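Local coordinates for conserved hypothetical membrane lipoprotein (Ureaplasma parvum, PDB 3K63) that is of unknown function but is a membrane-associated lipoprotein, represented here by its lipoprotein-associated type-17 domain, which may bind lipid, at residues 15-20 against 79-84. Residues are numbered along the deposited sequence; the frame is centred on the assembly and turned at random.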
loop_
_atom_site.group_PDB
_atom_site.type_symbol
_atom_site.label_atom_id
_atom_site.label_comp_id
_atom_site.label_asym_id
_atom_site.label_seq_id
_atom_site.Cartn_x
_atom_site.Cartn_y
_atom_site.Cartn_z
ATOM N N ASP A 15 -6.452 9.509 -2.430
ATOM C CA ASP A 15 -7.613 10.058 -3.119
ATOM C C ASP A 15 -8.822 9.220 -2.712
ATOM O O ASP A 15 -9.597 9.606 -1.827
ATOM C CB ASP A 15 -7.413 9.989 -4.638
ATOM C CG ASP A 15 -8.628 10.482 -5.417
ATOM O OD1 ASP A 15 -9.434 11.255 -4.852
ATOM O OD2 ASP A 15 -8.768 10.107 -6.605
ATOM N N THR A 16 -8.954 8.060 -3.355
ATOM C CA THR A 16 -10.043 7.132 -3.083
ATOM C C THR A 16 -9.980 6.576 -1.673
ATOM O O THR A 16 -11.013 6.389 -1.031
ATOM C CB THR A 16 -10.010 5.945 -4.029
ATOM O OG1 THR A 16 -9.786 6.411 -5.366
ATOM C CG2 THR A 16 -11.339 5.190 -3.958
ATOM N N PHE A 17 -8.775 6.284 -1.199
ATOM C CA PHE A 17 -8.619 5.745 0.142
ATOM C C PHE A 17 -7.229 5.982 0.701
ATOM O O PHE A 17 -6.300 6.381 -0.003
ATOM C CB PHE A 17 -8.875 4.235 0.159
ATOM C CG PHE A 17 -7.762 3.422 -0.465
ATOM C CD1 PHE A 17 -7.515 3.496 -1.832
ATOM C CD2 PHE A 17 -6.952 2.594 0.318
ATOM C CE1 PHE A 17 -6.482 2.762 -2.416
ATOM C CE2 PHE A 17 -5.914 1.853 -0.260
ATOM C CZ PHE A 17 -5.682 1.940 -1.634
ATOM N N ASP A 18 -7.107 5.712 1.987
ATOM C CA ASP A 18 -5.852 5.823 2.687
ATOM C C ASP A 18 -5.834 4.631 3.623
ATOM O O ASP A 18 -6.873 4.003 3.865
ATOM C CB ASP A 18 -5.793 7.113 3.496
ATOM C CG ASP A 18 -5.425 8.321 2.648
ATOM O OD1 ASP A 18 -4.466 8.225 1.846
ATOM O OD2 ASP A 18 -6.084 9.379 2.793
ATOM N N PHE A 19 -4.658 4.294 4.128
ATOM C CA PHE A 19 -4.557 3.185 5.052
ATOM C C PHE A 19 -3.705 3.634 6.215
ATOM O O PHE A 19 -2.948 4.602 6.128
ATOM C CB PHE A 19 -3.927 1.949 4.394
ATOM C CG PHE A 19 -2.498 2.140 3.975
ATOM C CD1 PHE A 19 -2.181 2.458 2.655
ATOM C CD2 PHE A 19 -1.465 2.006 4.898
ATOM C CE1 PHE A 19 -0.857 2.636 2.255
ATOM C CE2 PHE A 19 -0.134 2.181 4.519
ATOM C CZ PHE A 19 0.174 2.498 3.191
ATOM N N LYS A 20 -3.848 2.927 7.318
ATOM C CA LYS A 20 -3.079 3.231 8.485
ATOM C C LYS A 20 -2.782 1.844 9.019
ATOM O O LYS A 20 -3.639 0.962 8.986
ATOM C CB LYS A 20 -3.922 4.056 9.459
ATOM C CG LYS A 20 -3.099 5.078 10.235
ATOM C CD LYS A 20 -3.929 6.045 11.091
ATOM C CE LYS A 20 -4.398 5.389 12.389
ATOM N NZ LYS A 20 -5.213 6.342 13.201
ATOM N N LEU A 79 6.227 1.232 -2.922
ATOM C CA LEU A 79 5.667 -0.052 -2.519
ATOM C C LEU A 79 4.672 -0.483 -3.577
ATOM O O LEU A 79 4.127 0.342 -4.316
ATOM C CB LEU A 79 4.943 0.050 -1.174
ATOM C CG LEU A 79 5.721 0.004 0.142
ATOM C CD1 LEU A 79 4.800 0.489 1.254
ATOM C CD2 LEU A 79 6.224 -1.397 0.436
ATOM N N LYS A 80 4.450 -1.785 -3.662
ATOM C CA LYS A 80 3.512 -2.351 -4.608
ATOM C C LYS A 80 2.388 -2.858 -3.712
ATOM O O LYS A 80 2.580 -3.765 -2.898
ATOM C CB LYS A 80 4.196 -3.501 -5.346
ATOM C CG LYS A 80 3.389 -4.094 -6.495
ATOM C CD LYS A 80 4.159 -5.129 -7.354
ATOM C CE LYS A 80 5.211 -4.449 -8.229
ATOM N NZ LYS A 80 5.941 -5.401 -9.129
ATOM N N LEU A 81 1.222 -2.241 -3.831
ATOM C CA LEU A 81 0.067 -2.628 -3.030
ATOM C C LEU A 81 -0.784 -3.682 -3.728
ATOM O O LEU A 81 -1.346 -3.445 -4.800
ATOM C CB LEU A 81 -0.803 -1.412 -2.737
ATOM C CG LEU A 81 -0.521 -0.617 -1.469
ATOM C CD1 LEU A 81 0.852 0.006 -1.554
ATOM C CD2 LEU A 81 -1.608 0.456 -1.287
ATOM N N SER A 82 -0.882 -4.853 -3.123
ATOM C CA SER A 82 -1.678 -5.913 -3.705
ATOM C C SER A 82 -3.080 -5.688 -3.139
ATOM O O SER A 82 -3.287 -5.801 -1.931
ATOM C CB SER A 82 -1.119 -7.266 -3.279
ATOM O OG SER A 82 -1.789 -8.333 -3.915
ATOM N N LEU A 83 -4.034 -5.371 -4.017
ATOM C CA LEU A 83 -5.403 -5.079 -3.611
ATOM C C LEU A 83 -6.456 -6.107 -3.936
ATOM O O LEU A 83 -6.342 -6.865 -4.903
ATOM C CB LEU A 83 -5.847 -3.776 -4.247
ATOM C CG LEU A 83 -4.934 -2.568 -4.099
ATOM C CD1 LEU A 83 -5.362 -1.492 -5.096
ATOM C CD2 LEU A 83 -5.006 -2.066 -2.669
HETATM N N MSE A 84 -7.493 -6.133 -3.109
HETATM C CA MSE A 84 -8.619 -7.011 -3.354
HETATM C C MSE A 84 -9.780 -6.036 -3.484
HETATM O O MSE A 84 -10.063 -5.276 -2.559
HETATM C CB MSE A 84 -8.868 -7.955 -2.189
HETATM C CG MSE A 84 -10.016 -8.893 -2.439
HETATM SE SE MSE A 84 -10.263 -10.231 -1.087
HETATM C CE MSE A 84 -10.748 -9.020 0.352
#
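Phe17 and Phe19 meet Leu81 and Leu83 because both phenylalanines carry CG between the backbone N and the carbonyl carbon, with chi1 of 73° and 65°. The CB atoms of both already point toward strand 79-84. This torsion sends the two rings across in the same general direction. Phe17 touches with CZ, at the tip of its ring, and Phe19 with CE1, on one side of its ring. From the other side, Leu83 sets CG anti to its carbonyl carbon, beside the backbone N, and extends CD2. That methyl lies 4.2 Å from CZ of Phe17. The Phe17 and Leu83 side chains run obliquely to each other. One methyl of Leu81, CD2, touches both rings. It is 4.3 Å from CZ of Phe17 and 4.2 Å from CE1 of Phe19. Each methyl meets its ring at a slant.

The contact joins two antiparallel sheets of the lipoprotein-associated type-17 domain. Strand 17-21 pairs with strand 45-49. Strand 79-87 is the middle strand of a three-stranded sheet, between 56-64 and 93-100. The segment axes stay 12.2 Å apart at closest approach. Their N-to-C directions are 107° apart, so the strands run nearly crosswise. No hydrogen bond crosses this gap, and the sheets meet here through apolar side chains alone. All four touching residues are buried, close to the centre of the chain.

Side chains alternate along both strands, and the CB bonds of the intervening residues point away from the other strand. Ile60 of strand 56-64 touches Phe19, Leu81 and Leu83, while Ile58 packs on Phe17. The Phe19 ring also meets those of Tyr29 and Phe63. The Tyr29 hydroxyl is hydrogen-bonded to both Phe19 N and Asp18 OD1.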